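Glyoxalase-like domain protein (Staphylococcus aureus, PDB 3P8A) is of unknown function but belongs to the glyoxalase-like VOC family, whose members build paired beta-alpha-beta-beta-beta modules around a pocket that often holds a metal. Local coordinates at residues W149-I154 and F166-E171. Residues are numbered along the deposited sequence; the frame is centred on the assembly and turned at random.
Sequences WQLLYI and FFIQWE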
loop_
_atom_site.group_PDB
_atom_site.type_symbol
_atom_site.label_atom_id
_atom_site.label_comp_id
_atom_site.label_asym_id
_atom_site.label_seq_id
_atom_site.Cartn_x
_atom_site.Cartn_y
_atom_site.Cartn_z
ATOM N N TRP A 149 -15.124 4.222 -0.540
ATOM C CA TRP A 149 -14.410 3.453 0.469
ATOM C C TRP A 149 -14.156 4.276 1.727
ATOM O O TRP A 149 -14.365 5.496 1.733
ATOM C CB TRP A 149 -13.097 2.862 -0.112
ATOM C CG TRP A 149 -12.023 3.857 -0.425
ATOM C CD1 TRP A 149 -10.969 4.190 0.370
ATOM C CD2 TRP A 149 -11.884 4.636 -1.625
ATOM N NE1 TRP A 149 -10.149 5.083 -0.277
ATOM C CE2 TRP A 149 -10.686 5.376 -1.505
ATOM C CE3 TRP A 149 -12.644 4.762 -2.807
ATOM C CZ2 TRP A 149 -10.256 6.271 -2.492
ATOM C CZ3 TRP A 149 -12.204 5.633 -3.794
ATOM C CH2 TRP A 149 -11.021 6.371 -3.634
ATOM N N GLN A 150 -13.708 3.595 2.782
ATOM C CA GLN A 150 -13.310 4.204 4.047
ATOM C C GLN A 150 -11.884 3.796 4.353
ATOM O O GLN A 150 -11.502 2.655 4.104
ATOM C CB GLN A 150 -14.186 3.744 5.217
ATOM C CG GLN A 150 -15.666 4.058 5.081
ATOM C CD GLN A 150 -16.397 3.297 6.153
ATOM O OE1 GLN A 150 -17.015 2.253 5.910
ATOM N NE2 GLN A 150 -16.216 3.718 7.390
ATOM N N LEU A 151 -11.116 4.717 4.925
ATOM C CA LEU A 151 -9.746 4.463 5.357
ATOM C C LEU A 151 -9.637 4.656 6.872
ATOM O O LEU A 151 -10.353 5.471 7.446
ATOM C CB LEU A 151 -8.748 5.389 4.648
ATOM C CG LEU A 151 -8.692 5.300 3.118
ATOM C CD1 LEU A 151 -7.673 6.244 2.585
ATOM C CD2 LEU A 151 -8.357 3.898 2.643
ATOM N N LEU A 152 -8.746 3.910 7.514
ATOM C CA LEU A 152 -8.474 4.035 8.945
ATOM C C LEU A 152 -6.961 4.019 9.069
ATOM O O LEU A 152 -6.291 3.199 8.432
ATOM C CB LEU A 152 -9.111 2.890 9.736
ATOM C CG LEU A 152 -8.903 2.883 11.267
ATOM C CD1 LEU A 152 -9.769 3.933 11.959
ATOM C CD2 LEU A 152 -9.173 1.510 11.814
ATOM N N TYR A 153 -6.426 4.977 9.815
ATOM C CA TYR A 153 -4.995 5.112 9.991
ATOM C C TYR A 153 -4.569 4.878 11.407
ATOM O O TYR A 153 -5.300 5.229 12.339
ATOM C CB TYR A 153 -4.555 6.505 9.597
ATOM C CG TYR A 153 -4.798 6.824 8.138
ATOM C CD1 TYR A 153 -3.882 6.447 7.162
ATOM C CD2 TYR A 153 -5.889 7.593 7.746
ATOM C CE1 TYR A 153 -4.082 6.758 5.821
ATOM C CE2 TYR A 153 -6.078 7.948 6.408
ATOM C CZ TYR A 153 -5.180 7.507 5.449
ATOM O OH TYR A 153 -5.322 7.869 4.143
ATOM N N ILE A 154 -3.351 4.366 11.573
ATOM C CA ILE A 154 -2.738 4.219 12.885
ATOM C C ILE A 154 -1.929 5.482 13.151
ATOM O O ILE A 154 -1.157 5.911 12.300
ATOM C CB ILE A 154 -1.869 2.943 12.952
ATOM C CG1 ILE A 154 -2.764 1.688 12.900
ATOM C CG2 ILE A 154 -0.963 2.954 14.213
ATOM C CD1 ILE A 154 -2.020 0.421 12.601
ATOM N N PHE A 166 -2.048 1.119 6.356
ATOM C CA PHE A 166 -3.373 1.611 6.707
ATOM C C PHE A 166 -4.442 0.655 6.209
ATOM O O PHE A 166 -4.125 -0.310 5.512
ATOM C CB PHE A 166 -3.581 3.060 6.232
ATOM C CG PHE A 166 -3.529 3.251 4.737
ATOM C CD1 PHE A 166 -2.313 3.394 4.081
ATOM C CD2 PHE A 166 -4.698 3.331 3.987
ATOM C CE1 PHE A 166 -2.269 3.586 2.701
ATOM C CE2 PHE A 166 -4.650 3.538 2.610
ATOM C CZ PHE A 166 -3.438 3.673 1.977
ATOM N N PHE A 167 -5.694 0.877 6.639
ATOM C CA PHE A 167 -6.789 -0.043 6.361
ATOM C C PHE A 167 -7.800 0.534 5.400
ATOM O O PHE A 167 -8.043 1.734 5.407
ATOM C CB PHE A 167 -7.508 -0.395 7.688
ATOM C CG PHE A 167 -6.620 -0.969 8.775
ATOM C CD1 PHE A 167 -6.433 -2.340 8.889
ATOM C CD2 PHE A 167 -6.032 -0.138 9.725
ATOM C CE1 PHE A 167 -5.622 -2.873 9.903
ATOM C CE2 PHE A 167 -5.214 -0.669 10.727
ATOM C CZ PHE A 167 -5.048 -2.044 10.829
ATOM N N ILE A 168 -8.417 -0.336 4.616
ATOM C CA ILE A 168 -9.438 0.024 3.664
ATOM C C ILE A 168 -10.644 -0.906 3.779
ATOM O O ILE A 168 -10.505 -2.122 3.887
ATOM C CB ILE A 168 -8.907 0.081 2.181
ATOM C CG1 ILE A 168 -9.927 0.781 1.231
ATOM C CG2 ILE A 168 -8.488 -1.324 1.635
ATOM C CD1 ILE A 168 -9.272 1.306 -0.115
ATOM N N GLN A 169 -11.820 -0.309 3.692
ATOM C CA GLN A 169 -13.076 -1.030 3.593
ATOM C C GLN A 169 -13.810 -0.404 2.409
ATOM O O GLN A 169 -14.203 0.766 2.451
ATOM C CB GLN A 169 -13.934 -0.973 4.865
ATOM C CG GLN A 169 -15.091 -1.988 4.778
ATOM C CD GLN A 169 -16.118 -1.817 5.863
ATOM O OE1 GLN A 169 -15.811 -1.821 7.056
ATOM N NE2 GLN A 169 -17.367 -1.743 5.465
ATOM N N TRP A 170 -13.929 -1.185 1.340
ATOM C CA TRP A 170 -14.627 -0.787 0.113
ATOM C C TRP A 170 -16.142 -0.826 0.372
ATOM O O TRP A 170 -16.631 -1.782 0.998
ATOM C CB TRP A 170 -14.243 -1.765 -1.022
ATOM C CG TRP A 170 -12.811 -1.654 -1.439
ATOM C CD1 TRP A 170 -11.794 -2.509 -1.125
ATOM C CD2 TRP A 170 -12.236 -0.630 -2.260
ATOM N NE1 TRP A 170 -10.616 -2.063 -1.676
ATOM C CE2 TRP A 170 -10.864 -0.935 -2.411
ATOM C CE3 TRP A 170 -12.753 0.498 -2.916
ATOM C CZ2 TRP A 170 -9.993 -0.124 -3.158
ATOM C CZ3 TRP A 170 -11.882 1.317 -3.627
ATOM C CH2 TRP A 170 -10.517 1.009 -3.734
ATOM N N GLU A 171 -16.880 0.212 -0.089
ATOM C CA GLU A 171 -18.347 0.260 0.045
ATOM C C GLU A 171 -18.934 -0.990 -0.621
ATOM O O GLU A 171 -19.658 -1.749 0.025
ATOM C CB GLU A 171 -18.920 1.568 -0.534
ATOM C CG GLU A 171 -19.732 2.391 0.459
ATOM C CD GLU A 171 -19.062 2.805 1.761
ATOM O OE1 GLU A 171 -19.605 2.452 2.834
ATOM O OE2 GLU A 171 -18.023 3.504 1.716
HETATM O O HOH W 1 -16.709 1.327 3.502
#
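Trp149 and Trp170 sit opposite each other in a non-hydrogen-bonded pair of an antiparallel beta hairpin, their side chains running side by side. CE3 of Trp149 lies 3.6 Å from CZ3 of Trp170, the ring planes an oblique 51° apart. The CD1 methyl of Ile168 packs beside the pair, 3.4 Å from Trp149 CD1 and over the rim of one face of the Trp170 ring; with CG1 anti to the backbone N (chi1 -167°), Ile168 extends this arm to the indoles. On the same face of the sheet, Leu151 CD2 meets the edge of the Phe166 ring at CE2 (3.7 Å), while Tyr153 lies alongside Phe166.

The other face carries Leu152 beside Phe167, whose CE2 receives the CD1 methyl of Ile154, and then the polar pair Gln150 and Gln169. Their amides do not bond directly. Instead a water donates to Gln150 OE1 at 2.6 Å and to Gln169 O, which also accepts from Gln150 N at 2.9 Å. Three further backbone bonds complete the pairing; Phe167 N to Leu152 O is nearly straight at 173°.

Strands 130-139 and 106-113 flank the hairpin within one mixed sheet, and helix 117-125 packs on the Leu152 and Phe167 face, where Gln169 OE1 accepts from Ile117 N. Tyr153 OH bonds to Phe94 N. A glycerol, probably from the crystallisation liquor, lies near Trp149 and may mark a pocket on the aromatic face. The chemistry divides: the indole side meets through carbon contacts, with Tyr153 OH and Trp170 NE1 bonded elsewhere; the other is apolar at Leu152 and water-bridged at Gln150.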